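Local coordinates for protein polyhedrin (Antheraea mylitta cypovirus 4, PDB 5A8S) that forms the crystalline lattice of the viral occlusion bodies, or polyhedra, which in cypoviruses embed and protect the virus particles, at residues N193-G197 with P198-Q202; R148-G151 with P152-C156; V172-D175 with E176-V180; F216-E219 with S220-I223. All blocks are in the same frame, centred on the assembly; numbering follows the deposited sequence.

Interaction 1. Residues N193-G197 with P198-Q202; sequences NRFNG and PQLAQ
Asn-196 and Gly-197 present their carbonyls to the backbone N-H groups of Gln-199 and Leu-200, where the chain leads into the helix, and two backbone hydrogen bonds result. Gln-199 N donates to Asn-196 O at 3.1 Å, and Leu-200 N reaches Gly-197 O at 3.3 Å with a nearly straight N-H (167°). The chain enters this bend through a type I turn from Asn-193 to Asn-196, opened by an Asx turn in which Phe-195 N donates to Asn-193 OD1 at 2.9 Å.

Three waters fill out the polar contacts. One bridges Asn-193 O and Gln-199 OE1; another joins Arg-194 NH2 to Gln-199 O; the third links Gly-197 O with Ala-201 N.

Apolar contact is slighter. Leu-200 has CG anti to the backbone N (chi1 -177°), which carries CD2 alongside the Phe-195 backbone, 3.8 Å from Phe-195 O and 4.3 Å from Phe-195 CB.

Arg-194 is held mainly by a salt bridge to Asp-60, and Gln-202 NE2 bonds Asp-35. The bend thus leads from the loop after strand 179-185 into helix 200-205, where Leu-200 packs against Leu-200 of both neighbouring subunits, so the three copies meet.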
# COMPACT_ATOMS: atom_id res chain seq x y z
N ASN A 193 14.47 -0.83 -21.79
CA ASN A 193 13.53 -1.24 -20.75
C ASN A 193 13.82 -0.47 -19.47
O ASN A 193 14.84 -0.69 -18.81
CB ASN A 193 13.66 -2.75 -20.49
CG ASN A 193 12.58 -3.28 -19.55
OD1 ASN A 193 11.87 -2.51 -18.89
ND2 ASN A 193 12.44 -4.61 -19.49
N ARG A 194 12.92 0.45 -19.10
CA ARG A 194 13.16 1.30 -17.93
C ARG A 194 13.02 0.51 -16.63
O ARG A 194 13.38 1.00 -15.55
CB ARG A 194 12.27 2.53 -17.95
CG ARG A 194 12.77 3.63 -18.91
CD ARG A 194 11.99 4.93 -18.75
NE ARG A 194 12.21 5.49 -17.43
CZ ARG A 194 11.27 5.72 -16.53
NH1 ARG A 194 9.99 5.47 -16.80
NH2 ARG A 194 11.60 6.21 -15.34
N PHE A 195 12.49 -0.71 -16.73
CA PHE A 195 12.41 -1.62 -15.58
C PHE A 195 13.63 -2.54 -15.53
O PHE A 195 13.67 -3.52 -14.78
CB PHE A 195 11.12 -2.47 -15.64
CG PHE A 195 9.86 -1.65 -15.57
CD1 PHE A 195 9.37 -1.01 -16.70
CD2 PHE A 195 9.18 -1.50 -14.37
CE1 PHE A 195 8.22 -0.25 -16.64
CE2 PHE A 195 8.02 -0.74 -14.30
CZ PHE A 195 7.54 -0.11 -15.44
N ASN A 196 14.65 -2.21 -16.31
CA ASN A 196 15.81 -3.06 -16.46
C ASN A 196 17.09 -2.36 -16.05
O ASN A 196 17.25 -1.15 -16.25
CB ASN A 196 15.92 -3.52 -17.91
CG ASN A 196 17.20 -4.29 -18.17
OD1 ASN A 196 18.03 -3.89 -18.99
ND2 ASN A 196 17.37 -5.39 -17.45
N GLY A 197 18.01 -3.12 -15.47
CA GLY A 197 19.34 -2.62 -15.20
C GLY A 197 19.35 -1.31 -14.44
O GLY A 197 18.63 -1.15 -13.46
N PRO A 198 20.19 -0.36 -14.89
CA PRO A 198 20.42 0.90 -14.19
C PRO A 198 19.23 1.85 -14.22
O PRO A 198 19.24 2.83 -13.49
CB PRO A 198 21.61 1.52 -14.94
CG PRO A 198 21.51 0.93 -16.32
CD PRO A 198 21.02 -0.47 -16.11
N GLN A 199 18.22 1.57 -15.04
CA GLN A 199 17.05 2.44 -15.11
C GLN A 199 16.03 2.13 -14.03
O GLN A 199 15.16 2.95 -13.75
CB GLN A 199 16.39 2.33 -16.48
CG GLN A 199 16.96 3.29 -17.52
CD GLN A 199 18.45 3.08 -17.74
OE1 GLN A 199 18.86 2.14 -18.42
NE2 GLN A 199 19.27 3.95 -17.18
N LEU A 200 16.14 0.96 -13.41
CA LEU A 200 15.07 0.47 -12.54
C LEU A 200 14.90 1.32 -11.28
O LEU A 200 13.77 1.62 -10.89
CB LEU A 200 15.31 -1.00 -12.17
CG LEU A 200 14.25 -1.71 -11.30
CD1 LEU A 200 14.41 -1.34 -9.84
CD2 LEU A 200 12.82 -1.41 -11.79
N ALA A 201 16.00 1.73 -10.65
CA ALA A 201 15.89 2.38 -9.35
C ALA A 201 14.92 3.55 -9.43
O ALA A 201 14.07 3.70 -8.56
CB ALA A 201 17.26 2.86 -8.86
N GLN A 202 15.03 4.36 -10.48
CA GLN A 202 14.18 5.54 -10.60
C GLN A 202 12.76 5.11 -10.90
O GLN A 202 11.81 5.64 -10.32
CB GLN A 202 14.67 6.46 -11.72
CG GLN A 202 13.75 7.67 -11.96
CD GLN A 202 14.33 8.66 -12.96
OE1 GLN A 202 15.54 8.71 -13.17
NE2 GLN A 202 13.48 9.46 -13.57
O HOH W 1 17.74 -0.35 -19.11
O HOH W 2 14.47 5.42 -15.21
O HOH W 3 18.57 0.20 -10.91

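Interaction 2. Residues R148-G151 with P152-C156; sequences RAWG and PHVIC
Trp-150 and Val-154 meet across a tight bend of the chain, and their contact is apolar. Val-154 CG2 comes within 3.6 Å of Trp-150 CE3, on the six-membered part of the indole, while Trp-150 CB and Val-154 CB lie 4.2 Å apart. The approach to the ring is oblique. Val-154 holds CG2 anti to its own nitrogen, with CG1 between the backbone N and the carbonyl carbon (chi1 56°); CG2 can therefore reach the indole while Val-154 CG1 stays 3.7 Å from Gly-151 O.

A single backbone hydrogen bond spans the bend. Val-154 N donates to Gly-151 O at 3.2 Å, with Pro-152 and His-153 between the two bonded residues.

Cation-pi contacts supply a third kind of interaction, as Lys-181 and Arg-130 both engage the indole. The indole nitrogen is used between subunits: Trp-150 NE1 donates to Asn-206 OD1 of the second subunit.

The bend belongs to the long loop between strands 130-134 and 161-162. It lies against strand 130-134, where Gly-151 N bonds Glu-132, Val-154 touches Arg-130 and Glu-132, and Ile-155 pairs through its backbone with Val-131.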
# COMPACT_ATOMS: atom_id res chain seq x y z
N ARG A 148 -3.81 -17.57 -11.58
CA ARG A 148 -2.57 -16.93 -11.97
C ARG A 148 -2.67 -15.42 -11.83
O ARG A 148 -3.71 -14.91 -11.41
CB ARG A 148 -2.19 -17.34 -13.39
CG ARG A 148 -2.05 -18.87 -13.53
CD ARG A 148 -1.37 -19.21 -14.82
NE ARG A 148 -0.29 -18.26 -15.07
CZ ARG A 148 0.94 -18.37 -14.60
NH1 ARG A 148 1.28 -19.42 -13.85
NH2 ARG A 148 1.85 -17.43 -14.87
N ALA A 149 -1.60 -14.71 -12.15
CA ALA A 149 -1.60 -13.25 -12.03
C ALA A 149 -2.80 -12.69 -12.79
O ALA A 149 -3.39 -11.69 -12.38
CB ALA A 149 -0.29 -12.67 -12.57
N TRP A 150 -3.13 -13.31 -13.92
CA TRP A 150 -4.31 -12.94 -14.70
C TRP A 150 -5.01 -14.19 -15.19
O TRP A 150 -4.40 -15.24 -15.33
CB TRP A 150 -3.93 -12.04 -15.89
CG TRP A 150 -3.25 -10.82 -15.41
CD1 TRP A 150 -1.90 -10.60 -15.39
CD2 TRP A 150 -3.86 -9.67 -14.83
NE1 TRP A 150 -1.64 -9.37 -14.84
CE2 TRP A 150 -2.83 -8.78 -14.48
CE3 TRP A 150 -5.19 -9.30 -14.57
CZ2 TRP A 150 -3.08 -7.53 -13.89
CZ3 TRP A 150 -5.43 -8.07 -13.99
CH2 TRP A 150 -4.38 -7.20 -13.65
N GLY A 151 -6.30 -14.05 -15.45
CA GLY A 151 -7.12 -15.17 -15.86
C GLY A 151 -7.01 -15.34 -17.36
O GLY A 151 -6.49 -14.45 -18.06
N PRO A 152 -7.49 -16.48 -17.87
CA PRO A 152 -7.39 -16.77 -19.31
C PRO A 152 -8.22 -15.80 -20.15
O PRO A 152 -7.97 -15.64 -21.35
CB PRO A 152 -7.91 -18.21 -19.42
CG PRO A 152 -8.64 -18.48 -18.14
CD PRO A 152 -8.01 -17.62 -17.10
N HIS A 153 -9.19 -15.15 -19.50
CA HIS A 153 -10.09 -14.23 -20.18
C HIS A 153 -10.00 -12.84 -19.58
O HIS A 153 -11.00 -12.13 -19.51
CB HIS A 153 -11.53 -14.74 -20.08
CG HIS A 153 -11.70 -16.15 -20.57
ND1 HIS A 153 -11.71 -17.24 -19.73
CD2 HIS A 153 -11.85 -16.64 -21.82
CE1 HIS A 153 -11.86 -18.34 -20.44
NE2 HIS A 153 -11.95 -18.01 -21.71
N VAL A 154 -8.80 -12.45 -19.15
CA VAL A 154 -8.59 -11.11 -18.62
C VAL A 154 -9.13 -10.05 -19.59
O VAL A 154 -9.03 -10.20 -20.81
CB VAL A 154 -7.10 -10.85 -18.34
CG1 VAL A 154 -6.27 -11.07 -19.59
CG2 VAL A 154 -6.88 -9.46 -17.79
N ILE A 155 -9.73 -8.99 -19.04
CA ILE A 155 -10.27 -7.92 -19.86
C ILE A 155 -9.14 -7.05 -20.38
O ILE A 155 -8.44 -6.41 -19.60
CB ILE A 155 -11.22 -7.04 -19.05
CG1 ILE A 155 -12.32 -7.89 -18.42
CG2 ILE A 155 -11.82 -5.95 -19.94
CD1 ILE A 155 -13.15 -7.14 -17.39
N CYS A 156 -8.96 -7.03 -21.69
CA CYS A 156 -7.84 -6.31 -22.28
C CYS A 156 -8.05 -6.10 -23.79
O CYS A 156 -9.15 -6.29 -24.30
CB CYS A 156 -6.53 -7.07 -22.02
SG CYS A 156 -6.47 -8.73 -22.72

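Interaction 3. Residues V172-D175 with E176-V180; sequences VPLD and EHNTV
Asp-175 turns CG between its backbone N and carbonyl carbon (chi1 82°), swinging the carboxylate over the start of the turn toward His-177, whose own first torsion brings ND1 round to meet it. Asp-175 OD1 takes two bonds there. His-177 ND1 donates to the syn lone pair of Asp-175 OD1 at 2.7 Å, nearly straight (164°), and the oxygen lies close to the imidazole plane. His-177 N donates to Asp-175 OD1 at 2.9 Å from the anti side. One carboxylate oxygen is thus gripped by both the backbone and the ring of His-177, which limits the rotation of the carboxylate; its plane is 44° from that of the ring.

Asn-178 returns the contact: Asn-178 OD1 accepts from Asp-175 N at 3.0 Å, while Asn-178 N closes the turn on Asp-175 O at 3.1 Å. The Asn-178 amide nitrogen is held by Thr-134 O, which helps set the rotation of the group.

Behind the polar turn, Leu-174 packs inward, CD1 standing 4.0 Å from Val-180 CG2 and CD2 3.9 Å from Asn-178 CB.

Asp-175 to Asn-178 is a type I beta turn carrying a histidine-carboxylate hydrogen bond. It forms the connection by which the chain leaves strand 167-173 of the six-stranded antiparallel sheet and enters strand 179-185 of the three-stranded one.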
# COMPACT_ATOMS: atom_id res chain seq x y z
N VAL A 172 -17.24 -2.47 -17.09
CA VAL A 172 -17.14 -3.82 -16.56
C VAL A 172 -18.31 -4.08 -15.61
O VAL A 172 -18.36 -3.54 -14.51
CB VAL A 172 -15.81 -4.02 -15.81
CG1 VAL A 172 -15.73 -5.44 -15.21
CG2 VAL A 172 -14.63 -3.76 -16.74
N PRO A 173 -19.28 -4.89 -16.06
CA PRO A 173 -20.38 -5.26 -15.16
C PRO A 173 -19.89 -6.12 -14.00
O PRO A 173 -18.97 -6.92 -14.16
CB PRO A 173 -21.32 -6.07 -16.05
CG PRO A 173 -20.96 -5.70 -17.45
CD PRO A 173 -19.49 -5.39 -17.43
N LEU A 174 -20.49 -5.95 -12.83
CA LEU A 174 -20.11 -6.71 -11.64
C LEU A 174 -21.33 -7.39 -11.05
O LEU A 174 -22.41 -6.82 -11.08
CB LEU A 174 -19.51 -5.80 -10.57
CG LEU A 174 -18.25 -5.03 -10.96
CD1 LEU A 174 -17.92 -4.03 -9.87
CD2 LEU A 174 -17.10 -5.98 -11.20
N ASP A 175 -21.16 -8.59 -10.52
CA ASP A 175 -22.19 -9.14 -9.64
C ASP A 175 -21.67 -9.01 -8.21
O ASP A 175 -20.53 -8.58 -8.01
CB ASP A 175 -22.65 -10.56 -10.04
CG ASP A 175 -21.74 -11.67 -9.54
OD1 ASP A 175 -20.90 -11.45 -8.64
OD2 ASP A 175 -21.89 -12.82 -10.04
N GLU A 176 -22.50 -9.33 -7.23
CA GLU A 176 -22.23 -8.91 -5.87
C GLU A 176 -21.00 -9.59 -5.24
O GLU A 176 -20.48 -9.11 -4.24
CB GLU A 176 -23.46 -9.13 -4.99
CG GLU A 176 -23.32 -8.49 -3.63
CD GLU A 176 -24.51 -8.77 -2.75
OE1 GLU A 176 -25.29 -9.69 -3.08
OE2 GLU A 176 -24.66 -8.06 -1.74
N HIS A 177 -20.54 -10.70 -5.81
CA HIS A 177 -19.37 -11.36 -5.23
C HIS A 177 -18.05 -10.95 -5.91
O HIS A 177 -17.01 -11.52 -5.61
CB HIS A 177 -19.56 -12.88 -5.19
CG HIS A 177 -18.95 -13.62 -6.34
ND1 HIS A 177 -19.36 -13.44 -7.64
CD2 HIS A 177 -18.00 -14.59 -6.37
CE1 HIS A 177 -18.67 -14.25 -8.43
NE2 HIS A 177 -17.83 -14.95 -7.68
N ASN A 178 -18.09 -9.94 -6.78
CA ASN A 178 -16.88 -9.54 -7.48
C ASN A 178 -16.05 -8.48 -6.76
O ASN A 178 -16.54 -7.71 -5.94
CB ASN A 178 -17.20 -9.06 -8.89
CG ASN A 178 -17.63 -10.18 -9.82
OD1 ASN A 178 -18.57 -10.04 -10.58
ND2 ASN A 178 -16.93 -11.32 -9.75
N THR A 179 -14.77 -8.46 -7.10
CA THR A 179 -13.87 -7.41 -6.71
C THR A 179 -13.22 -6.95 -8.01
O THR A 179 -13.50 -7.51 -9.06
CB THR A 179 -12.83 -7.92 -5.72
OG1 THR A 179 -12.18 -9.07 -6.27
CG2 THR A 179 -13.52 -8.31 -4.39
N VAL A 180 -12.36 -5.94 -7.95
CA VAL A 180 -11.80 -5.37 -9.18
C VAL A 180 -10.28 -5.27 -9.10
O VAL A 180 -9.73 -4.81 -8.11
CB VAL A 180 -12.37 -3.96 -9.43
CG1 VAL A 180 -11.68 -3.30 -10.61
CG2 VAL A 180 -13.88 -4.04 -9.66

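Interaction 4. Residues F216-E219 with S220-I223; sequences FNTE and SDVI
Phe-216 and Val-222 form the tight side of a strand-to-helix junction, in which the end of strand 210-216 runs through a short bend into helix 219-228 with Thr-218 at the N-cap position. Val-222 places CG2 anti to its carbonyl carbon and beside its backbone N, and this methyl presses on the root of the phenylalanine, Val-222 CG2 lying 3.5 Å from Phe-216 CB. Val-222 CA stands over one face of the Phe-216 ring in a CH-pi contact, 4.3 Å from the centroid and displaced toward the rim. Tyr-225 adds an edge-to-face ring contact, and Tyr-51 and Tyr-233 pack on Val-222, so this side is buried.

The backbone of the first helical turn is bonded close by. Thr-218 O receives Asp-221 N at 2.9 Å and, weakly, Val-222 N, whereas Ile-223 N meets Glu-219 O at 2.9 Å. Glu-219 CG lies 4.0 Å from Ile-223 CD1, and its carboxylate continues to Tyr-233 OH and Gln-236 N.

The opposite character appears at Thr-218 and Ser-220, which are exposed and rely partly on water. The Thr-218 side chain makes no capping bond; instead, a water contacts Thr-218 OG1 and accepts from Ser-220 N at 2.8 Å. Ser-220 OG donates to Asp-221 OD1 from above the carboxylate plane, and Asp-221 also packs on His-101 of the third subunit. A second water completes this side, accepting from Asn-217 N and donating to Asp-221 OD2 at 2.7 Å.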
# COMPACT_ATOMS: atom_id res chain seq x y z
N PHE A 216 -19.78 11.23 -6.19
CA PHE A 216 -20.57 12.08 -7.07
C PHE A 216 -22.03 11.74 -6.89
O PHE A 216 -22.41 10.57 -6.96
CB PHE A 216 -20.16 11.84 -8.53
CG PHE A 216 -18.68 11.93 -8.76
CD1 PHE A 216 -18.08 13.16 -8.99
CD2 PHE A 216 -17.90 10.80 -8.73
CE1 PHE A 216 -16.72 13.25 -9.18
CE2 PHE A 216 -16.53 10.88 -8.92
CZ PHE A 216 -15.94 12.11 -9.14
N ASN A 217 -22.87 12.74 -6.67
CA ASN A 217 -24.27 12.48 -6.40
C ASN A 217 -25.08 12.13 -7.65
O ASN A 217 -26.18 11.59 -7.55
CB ASN A 217 -24.90 13.67 -5.67
CG ASN A 217 -24.49 13.74 -4.20
OD1 ASN A 217 -23.96 12.77 -3.66
ND2 ASN A 217 -24.76 14.86 -3.55
N THR A 218 -24.53 12.42 -8.82
CA THR A 218 -25.24 12.11 -10.05
C THR A 218 -24.27 12.13 -11.24
O THR A 218 -23.18 12.70 -11.14
CB THR A 218 -26.41 13.08 -10.24
OG1 THR A 218 -27.30 12.58 -11.24
CG2 THR A 218 -25.93 14.48 -10.60
N GLU A 219 -24.63 11.50 -12.36
CA GLU A 219 -23.64 11.32 -13.42
C GLU A 219 -23.19 12.64 -14.05
O GLU A 219 -22.07 12.74 -14.55
CB GLU A 219 -24.11 10.36 -14.52
CG GLU A 219 -22.90 9.93 -15.37
CD GLU A 219 -23.19 8.94 -16.48
OE1 GLU A 219 -24.21 9.07 -17.19
OE2 GLU A 219 -22.35 8.02 -16.65
N SER A 220 -24.05 13.65 -14.02
CA SER A 220 -23.66 14.95 -14.57
C SER A 220 -22.38 15.40 -13.88
O SER A 220 -21.51 16.00 -14.50
CB SER A 220 -24.76 15.99 -14.35
OG SER A 220 -24.97 16.24 -12.97
N ASP A 221 -22.27 15.10 -12.59
CA ASP A 221 -21.12 15.57 -11.83
C ASP A 221 -19.89 14.70 -12.14
O ASP A 221 -18.77 15.19 -12.13
CB ASP A 221 -21.43 15.56 -10.33
CG ASP A 221 -22.47 16.62 -9.92
OD1 ASP A 221 -23.11 17.26 -10.79
OD2 ASP A 221 -22.65 16.81 -8.71
N VAL A 222 -20.12 13.42 -12.44
CA VAL A 222 -19.02 12.52 -12.82
C VAL A 222 -18.42 13.02 -14.12
O VAL A 222 -17.20 13.03 -14.31
CB VAL A 222 -19.52 11.07 -13.04
CG1 VAL A 222 -18.41 10.17 -13.60
CG2 VAL A 222 -20.07 10.48 -11.74
N ILE A 223 -19.29 13.42 -15.03
CA ILE A 223 -18.87 13.80 -16.36
C ILE A 223 -18.09 15.11 -16.26
O ILE A 223 -17.06 15.29 -16.91
CB ILE A 223 -20.09 13.93 -17.30
CG1 ILE A 223 -20.66 12.54 -17.60
CG2 ILE A 223 -19.70 14.63 -18.60
CD1 ILE A 223 -22.06 12.58 -18.19
O HOH W 4 -21.33 15.27 -6.96
O HOH W 5 -26.84 13.21 -13.74

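How the interactions relate
From the N terminus the four contacts follow in series, each closing its own short bend; none nests within or crosses another. Interaction 2 comes first, in the loop between strands 130-134 and 161-162. Interaction 3 then connects the six-stranded sheet to the three-stranded one, and the two touch where Ile-155 CD1 packs on Val-172 CG2 at 3.7 Å. Interaction 1 leads into helix 200-205, and interaction 4 joins strand 210-216 to helix 219-228; their centres are about 40 Å apart, on opposite sides of the chain's centre. Interactions 1 and 2 both touch the second subunit, 1 and 4 the third, while 3 meets no other chain of the trimer.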